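Local coordinates for protein 6-phosphogluconolactonase (PDB 3CSS) that probably hydrolyses 6-phosphogluconolactone to 6-phosphogluconate, the second step in the oxidative stage of the pentose phosphate pathway, at residues R77-S89 with S106-D118. Residues are numbered along the deposited sequence; the frame is centred on the assembly and turned at random.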
ATOM      1  N   ARG A  77       1.358   6.571   8.731  1.00 24.20           N
ATOM      2  CA  ARG A  77       2.176   7.255   9.717  1.00 24.59           C
ATOM      3  C   ARG A  77       1.337   7.516  10.960  1.00 24.85           C
ATOM      4  O   ARG A  77       0.237   8.084  10.857  1.00 24.92           O
ATOM      5  CB  ARG A  77       2.655   8.589   9.136  1.00 25.12           C
ATOM      6  CG  ARG A  77       3.589   8.474   7.956  1.00 25.21           C
ATOM      7  CD  ARG A  77       2.857   8.340   6.616  1.00 26.16           C
ATOM      8  NE  ARG A  77       3.771   8.317   5.473  1.00 25.59           N
ATOM      9  CZ  ARG A  77       4.195   9.376   4.790  1.00 26.02           C
ATOM     10  NH1 ARG A  77       3.829  10.600   5.123  1.00 26.86           N
ATOM     11  NH2 ARG A  77       5.031   9.204   3.754  1.00 27.14           N
ATOM     12  N   LEU A  78       1.850   7.165  12.141  1.00 24.39           N
ATOM     13  CA  LEU A  78       1.066   7.300  13.379  1.00 24.84           C
ATOM     14  C   LEU A  78       1.099   8.731  13.896  1.00 25.57           C
ATOM     15  O   LEU A  78       1.681   9.049  14.948  1.00 25.85           O
ATOM     16  CB  LEU A  78       1.512   6.289  14.426  1.00 25.01           C
ATOM     17  CG  LEU A  78       1.325   4.841  13.955  1.00 25.45           C
ATOM     18  CD1 LEU A  78       1.781   3.853  15.016  1.00 26.01           C
ATOM     19  CD2 LEU A  78      -0.127   4.576  13.531  1.00 27.72           C
ATOM     20  N   LEU A  79       0.468   9.587  13.098  1.00 26.87           N
ATOM     21  CA  LEU A  79       0.225  10.986  13.404  1.00 27.59           C
ATOM     22  C   LEU A  79      -1.301  11.183  13.425  1.00 28.30           C
ATOM     23  O   LEU A  79      -2.052  10.301  13.017  1.00 28.16           O
ATOM     24  CB  LEU A  79       0.884  11.857  12.325  1.00 27.48           C
ATOM     25  CG  LEU A  79       2.400  11.681  12.146  1.00 27.79           C
ATOM     26  CD1 LEU A  79       2.855  12.126  10.765  1.00 28.30           C
ATOM     27  CD2 LEU A  79       3.185  12.411  13.236  1.00 28.18           C
ATOM     28  N   SER A  80      -1.764  12.329  13.907  1.00 29.33           N
ATOM     29  CA  SER A  80      -3.200  12.624  13.887  1.00 29.98           C
ATOM     30  C   SER A  80      -3.737  12.601  12.441  1.00 30.15           C
ATOM     31  O   SER A  80      -2.990  12.841  11.490  1.00 30.28           O
ATOM     32  CB  SER A  80      -3.508  13.963  14.593  1.00 30.69           C
ATOM     33  OG  SER A  80      -3.188  15.086  13.781  1.00 31.53           O
ATOM     34  N   GLU A  81      -5.018  12.273  12.286  1.00 30.93           N
ATOM     35  CA  GLU A  81      -5.696  12.317  10.977  1.00 31.48           C
ATOM     36  C   GLU A  81      -5.645  13.701  10.307  1.00 31.48           C
ATOM     37  O   GLU A  81      -5.666  13.792   9.076  1.00 31.92           O
ATOM     38  CB  GLU A  81      -7.166  11.881  11.107  1.00 31.49           C
ATOM     39  CG  GLU A  81      -7.353  10.403  11.422  1.00 32.93           C
ATOM     40  CD  GLU A  81      -8.796   9.930  11.292  1.00 34.32           C
ATOM     41  OE1 GLU A  81      -8.999   8.751  10.910  1.00 34.46           O
ATOM     42  OE2 GLU A  81      -9.722  10.725  11.573  1.00 34.58           O
ATOM     43  N   ASP A  82      -5.595  14.773  11.097  1.00 31.47           N
ATOM     44  CA  ASP A  82      -5.490  16.123  10.516  1.00 31.55           C
ATOM     45  C   ASP A  82      -4.030  16.590  10.310  1.00 30.99           C
ATOM     46  O   ASP A  82      -3.801  17.700   9.814  1.00 31.29           O
ATOM     47  CB  ASP A  82      -6.348  17.170  11.280  1.00 32.18           C
ATOM     48  CG  ASP A  82      -6.165  17.126  12.785  1.00 33.12           C
ATOM     49  OD1 ASP A  82      -5.322  16.345  13.274  1.00 36.51           O
ATOM     50  OD2 ASP A  82      -6.879  17.885  13.486  1.00 36.74           O
ATOM     51  N   ASP A  83      -3.057  15.744  10.665  1.00 30.12           N
ATOM     52  CA  ASP A  83      -1.645  16.035  10.419  1.00 29.14           C
ATOM     53  C   ASP A  83      -1.414  15.870   8.930  1.00 28.80           C
ATOM     54  O   ASP A  83      -1.784  14.857   8.345  1.00 26.62           O
ATOM     55  CB  ASP A  83      -0.722  15.101  11.221  1.00 29.44           C
ATOM     56  CG  ASP A  83       0.734  15.575  11.245  1.00 29.65           C
ATOM     57  OD1 ASP A  83       1.332  15.801  10.165  1.00 29.91           O
ATOM     58  OD2 ASP A  83       1.292  15.711  12.361  1.00 32.18           O
ATOM     59  N   GLU A  84      -0.799  16.879   8.323  1.00 28.28           N
ATOM     60  CA  GLU A  84      -0.630  16.914   6.873  0.50 28.11           C
ATOM     61  C   GLU A  84       0.298  15.800   6.359  1.00 27.66           C
ATOM     62  O   GLU A  84       0.230  15.408   5.192  1.00 26.94           O
ATOM     63  CB  GLU A  84      -0.131  18.300   6.440  0.50 28.47           C
ATOM     64  CG  GLU A  84       0.017  18.465   4.944  0.50 29.37           C
ATOM     65  CD  GLU A  84      -0.200  19.886   4.472  0.50 29.42           C
ATOM     66  OE1 GLU A  84      -0.607  20.754   5.285  0.50 28.90           O
ATOM     67  OE2 GLU A  84       0.031  20.129   3.267  0.50 30.53           O
ATOM     68  N   GLN A  85       1.146  15.268   7.233  1.00 27.15           N
ATOM     69  CA  GLN A  85       2.019  14.155   6.867  1.00 27.17           C
ATOM     70  C   GLN A  85       1.410  12.767   7.132  1.00 26.15           C
ATOM     71  O   GLN A  85       2.100  11.750   6.980  1.00 25.82           O
ATOM     72  CB  GLN A  85       3.367  14.295   7.576  1.00 27.82           C
ATOM     73  CG  GLN A  85       4.251  15.351   6.935  1.00 30.95           C
ATOM     74  CD  GLN A  85       5.655  15.316   7.482  1.00 34.45           C
ATOM     75  OE1 GLN A  85       5.907  15.784   8.590  1.00 35.80           O
ATOM     76  NE2 GLN A  85       6.581  14.741   6.710  1.00 36.27           N
ATOM     77  N   SER A  86       0.132  12.710   7.507  1.00 25.08           N
ATOM     78  CA  SER A  86      -0.581  11.432   7.511  1.00 24.53           C
ATOM     79  C   SER A  86      -1.082  11.110   6.095  1.00 24.45           C
ATOM     80  O   SER A  86      -1.452  12.009   5.324  1.00 22.59           O
ATOM     81  CB  SER A  86      -1.748  11.425   8.502  1.00 24.46           C
ATOM     82  OG  SER A  86      -2.837  12.141   7.996  1.00 25.73           O
ATOM     83  N   ASN A  87      -1.110   9.818   5.781  1.00 23.60           N
ATOM     84  CA  ASN A  87      -1.641   9.352   4.495  1.00 23.83           C
ATOM     85  C   ASN A  87      -3.150   9.607   4.424  1.00 23.52           C
ATOM     86  O   ASN A  87      -3.678   9.910   3.361  1.00 23.76           O
ATOM     87  CB  ASN A  87      -1.318   7.874   4.234  1.00 23.49           C
ATOM     88  CG  ASN A  87       0.172   7.611   4.068  1.00 22.89           C
ATOM     89  OD1 ASN A  87       0.925   8.486   3.627  1.00 25.05           O
ATOM     90  ND2 ASN A  87       0.591   6.390   4.370  1.00 24.19           N
ATOM     91  N   PHE A  88      -3.818   9.511   5.567  1.00 23.97           N
ATOM     92  CA  PHE A  88      -5.242   9.790   5.637  1.00 23.75           C
ATOM     93  C   PHE A  88      -5.566  11.219   5.216  1.00 23.13           C
ATOM     94  O   PHE A  88      -6.495  11.454   4.458  1.00 24.20           O
ATOM     95  CB  PHE A  88      -5.763   9.526   7.037  1.00 24.04           C
ATOM     96  CG  PHE A  88      -7.236   9.739   7.165  1.00 26.73           C
ATOM     97  CD1 PHE A  88      -8.125   8.766   6.725  1.00 28.82           C
ATOM     98  CD2 PHE A  88      -7.730  10.921   7.677  1.00 30.17           C
ATOM     99  CE1 PHE A  88      -9.513   8.966   6.848  1.00 30.31           C
ATOM    100  CE2 PHE A  88      -9.113  11.138   7.789  1.00 31.57           C
ATOM    101  CZ  PHE A  88      -9.998  10.146   7.366  1.00 30.94           C
ATOM    102  N   SER A  89      -4.790  12.169   5.707  1.00 22.86           N
ATOM    103  CA  SER A  89      -4.965  13.564   5.321  1.00 23.03           C
ATOM    104  C   SER A  89      -4.829  13.720   3.810  1.00 22.95           C
ATOM    105  O   SER A  89      -5.692  14.299   3.144  1.00 22.14           O
ATOM    106  CB  SER A  89      -3.928  14.444   6.006  1.00 23.20           C
ATOM    107  OG  SER A  89      -4.056  15.785   5.564  1.00 23.82           O
ATOM    108  N   SER A 106     -11.287   3.174   8.960  1.00 28.92           N
ATOM    109  CA  SER A 106     -10.391   4.102   9.638  1.00 29.71           C
ATOM    110  C   SER A 106      -9.395   3.377  10.536  1.00 29.21           C
ATOM    111  O   SER A 106      -9.670   2.288  11.046  1.00 29.57           O
ATOM    112  CB  SER A 106     -11.195   5.109  10.466  1.00 29.81           C
ATOM    113  OG  SER A 106     -11.905   4.471  11.497  1.00 32.59           O
ATOM    114  N   ILE A 107      -8.235   4.004  10.721  1.00 29.51           N
ATOM    115  CA  ILE A 107      -7.238   3.570  11.696  1.00 29.39           C
ATOM    116  C   ILE A 107      -7.353   4.489  12.909  1.00 29.80           C
ATOM    117  O   ILE A 107      -7.349   5.711  12.766  1.00 30.26           O
ATOM    118  CB  ILE A 107      -5.793   3.657  11.141  1.00 28.94           C
ATOM    119  CG1 ILE A 107      -5.625   2.739   9.922  1.00 28.65           C
ATOM    120  CG2 ILE A 107      -4.782   3.269  12.222  1.00 29.58           C
ATOM    121  CD1 ILE A 107      -4.282   2.890   9.193  1.00 28.85           C
ATOM    122  N   ASP A 108      -7.446   3.892  14.091  1.00 30.44           N
ATOM    123  CA  ASP A 108      -7.452   4.622  15.354  1.00 30.42           C
ATOM    124  C   ASP A 108      -6.012   4.775  15.857  1.00 30.40           C
ATOM    125  O   ASP A 108      -5.417   3.810  16.318  1.00 30.12           O
ATOM    126  CB  ASP A 108      -8.320   3.863  16.366  1.00 31.14           C
ATOM    127  CG  ASP A 108      -8.491   4.596  17.667  1.00 31.53           C
ATOM    128  OD1 ASP A 108      -7.959   5.719  17.817  1.00 32.85           O
ATOM    129  OD2 ASP A 108      -9.176   4.033  18.548  1.00 32.72           O
ATOM    130  N   ARG A 109      -5.454   5.982  15.767  1.00 30.40           N
ATOM    131  CA  ARG A 109      -4.027   6.202  16.084  1.00 30.99           C
ATOM    132  C   ARG A 109      -3.736   6.630  17.493  1.00 31.17           C
ATOM    133  O   ARG A 109      -2.577   6.714  17.879  1.00 31.43           O
ATOM    134  CB  ARG A 109      -3.406   7.296  15.203  1.00 31.69           C
ATOM    135  CG  ARG A 109      -3.638   7.152  13.749  1.00 32.06           C
ATOM    136  CD  ARG A 109      -4.774   8.025  13.288  1.00 31.25           C
ATOM    137  NE  ARG A 109      -5.213   7.585  11.970  1.00 30.24           N
ATOM    138  CZ  ARG A 109      -4.608   7.914  10.836  1.00 26.63           C
ATOM    139  NH1 ARG A 109      -3.544   8.693  10.843  1.00 26.35           N
ATOM    140  NH2 ARG A 109      -5.077   7.438   9.699  1.00 26.76           N
ATOM    141  N   ARG A 110      -4.784   6.911  18.259  1.00 30.78           N
ATOM    142  CA  ARG A 110      -4.694   7.521  19.595  0.50 31.47           C
ATOM    143  C   ARG A 110      -3.695   6.847  20.525  1.00 31.13           C
ATOM    144  O   ARG A 110      -2.968   7.496  21.267  1.00 32.03           O
ATOM    145  CB  ARG A 110      -6.060   7.457  20.279  0.50 31.60           C
ATOM    146  CG  ARG A 110      -6.934   8.685  20.118  0.50 33.01           C
ATOM    147  CD  ARG A 110      -7.703   8.888  21.402  0.50 33.49           C
ATOM    148  NE  ARG A 110      -6.813   8.667  22.539  0.50 33.83           N
ATOM    149  CZ  ARG A 110      -6.122   9.628  23.136  0.50 34.41           C
ATOM    150  NH1 ARG A 110      -6.248  10.883  22.727  0.50 34.84           N
ATOM    151  NH2 ARG A 110      -5.321   9.339  24.149  0.50 35.07           N
ATOM    152  N   ALA A 111      -3.706   5.516  20.525  1.00 31.42           N
ATOM    153  CA  ALA A 111      -2.829   4.754  21.429  1.00 31.07           C
ATOM    154  C   ALA A 111      -1.329   5.010  21.181  1.00 30.86           C
ATOM    155  O   ALA A 111      -0.507   4.780  22.069  1.00 30.45           O
ATOM    156  CB  ALA A 111      -3.132   3.258  21.335  1.00 31.39           C
ATOM    157  N   ALA A 112      -0.989   5.482  19.979  1.00 30.58           N
ATOM    158  CA  ALA A 112       0.403   5.721  19.573  1.00 30.39           C
ATOM    159  C   ALA A 112       0.860   7.181  19.630  1.00 30.63           C
ATOM    160  O   ALA A 112       2.053   7.441  19.622  1.00 30.53           O
ATOM    161  CB  ALA A 112       0.625   5.180  18.152  1.00 30.26           C
ATOM    162  N   LEU A 113      -0.065   8.134  19.668  1.00 30.74           N
ATOM    163  CA  LEU A 113       0.312   9.541  19.465  1.00 31.09           C
ATOM    164  C   LEU A 113       1.291  10.095  20.527  1.00 31.09           C
ATOM    165  O   LEU A 113       2.156  10.917  20.210  1.00 31.29           O
ATOM    166  CB  LEU A 113      -0.933  10.433  19.348  1.00 31.48           C
ATOM    167  CG  LEU A 113      -1.829  10.218  18.124  1.00 31.70           C
ATOM    168  CD1 LEU A 113      -3.002  11.196  18.165  1.00 32.14           C
ATOM    169  CD2 LEU A 113      -1.043  10.362  16.835  1.00 33.63           C
ATOM    170  N   ALA A 114       1.181   9.637  21.771  1.00 31.20           N
ATOM    171  CA  ALA A 114       2.093  10.107  22.827  1.00 30.98           C
ATOM    172  C   ALA A 114       3.555   9.633  22.638  1.00 30.67           C
ATOM    173  O   ALA A 114       4.462  10.251  23.188  1.00 31.15           O
ATOM    174  CB  ALA A 114       1.569   9.710  24.227  1.00 31.33           C
ATOM    175  N   THR A 115       3.781   8.564  21.865  1.00 29.99           N
ATOM    176  CA  THR A 115       5.124   7.971  21.738  1.00 29.38           C
ATOM    177  C   THR A 115       5.609   7.666  20.298  1.00 29.32           C
ATOM    178  O   THR A 115       6.738   7.194  20.110  1.00 28.97           O
ATOM    179  CB  THR A 115       5.212   6.663  22.580  1.00 29.26           C
ATOM    180  OG1 THR A 115       4.288   5.696  22.065  1.00 29.70           O
ATOM    181  CG2 THR A 115       4.909   6.932  24.070  1.00 28.45           C
ATOM    182  N   SER A 116       4.784   7.943  19.284  1.00 29.38           N
ATOM    183  CA  SER A 116       5.072   7.505  17.903  1.00 29.44           C
ATOM    184  C   SER A 116       6.295   8.181  17.267  1.00 29.79           C
ATOM    185  O   SER A 116       6.841   7.680  16.291  1.00 28.36           O
ATOM    186  CB  SER A 116       3.833   7.687  17.003  1.00 29.10           C
ATOM    187  OG  SER A 116       3.460   9.048  16.874  1.00 29.18           O
ATOM    188  N   LYS A 117       6.731   9.314  17.815  1.00 29.96           N
ATOM    189  CA  LYS A 117       7.937   9.976  17.308  1.00 30.72           C
ATOM    190  C   LYS A 117       9.211   9.532  18.045  1.00 30.72           C
ATOM    191  O   LYS A 117      10.308   9.986  17.728  1.00 30.91           O
ATOM    192  CB  LYS A 117       7.763  11.492  17.347  1.00 31.03           C
ATOM    193  CG  LYS A 117       6.625  11.978  16.452  1.00 32.19           C
ATOM    194  CD  LYS A 117       6.584  13.494  16.381  1.00 34.53           C
ATOM    195  CE  LYS A 117       5.535  13.969  15.389  1.00 35.51           C
ATOM    196  NZ  LYS A 117       5.288  15.441  15.511  1.00 37.67           N
ATOM    197  N   ASP A 118       9.064   8.626  19.007  1.00 30.94           N
ATOM    198  CA  ASP A 118      10.202   8.105  19.753  1.00 31.12           C
ATOM    199  C   ASP A 118      10.625   6.818  19.088  1.00 30.87           C
ATOM    200  O   ASP A 118       9.907   5.829  19.147  1.00 30.13           O
ATOM    201  CB  ASP A 118       9.807   7.836  21.201  1.00 31.03           C
ATOM    202  CG  ASP A 118      10.996   7.495  22.092  1.00 32.69           C
ATOM    203  OD1 ASP A 118      12.046   7.009  21.603  1.00 34.30           O
ATOM    204  OD2 ASP A 118      10.866   7.709  23.310  1.00 33.55           O
TER
HETATM  205  O   HOH W   1      -7.857   6.773   9.708  1.00 32.75           O
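Arg109 reaches across to the carbonyl of Leu79 in the loop that leaves strand 69-77, in the central mixed sheet of the Rossmann-like α/β fold, and turns into helix 87-96. Its guanidinium has enough N-H groups to bind several backbone and acidic oxygens at once. Arg109 NH1 gives a hydrogen bond to Leu79 O at 3.1 Å, its NE gives another to Ile107 O, and both oxygens lie close to the guanidinium plane, which fixes its rotation. NH2 forms a salt bridge with Glu76, whose carboxylate also accepts from the backbone N of Asn87 and Phe88. A bend at chi2 (99°) swings the arginine chain back so that NE meets Ile107 O.

Glu81 crosses Arg109 at about a right angle, its CG resting 3.6 Å above one guanidinium face, offset toward the rim. Their charges probably attract without a direct bond; instead a water donates to Glu81 OE1 and accepts from Ile107 N and Arg109 NH2.

Apolar contacts join Leu78 and Leu79 to residues 112-117. Leu78 CD1 packs on Ala112 CB at 3.6 Å, where a methyl is small enough for the short helix 110-113 to come close, and Ala126 and Val129 of helix 123-140 continue this packing. Leu113 CD2 lies against the backbone of Leu78 and Leu79, while Lys117 CE touches Leu79 CD2. Ser116, short and polar, donates from OG to Leu78 O at 2.6 Å, in the carbonyl plane.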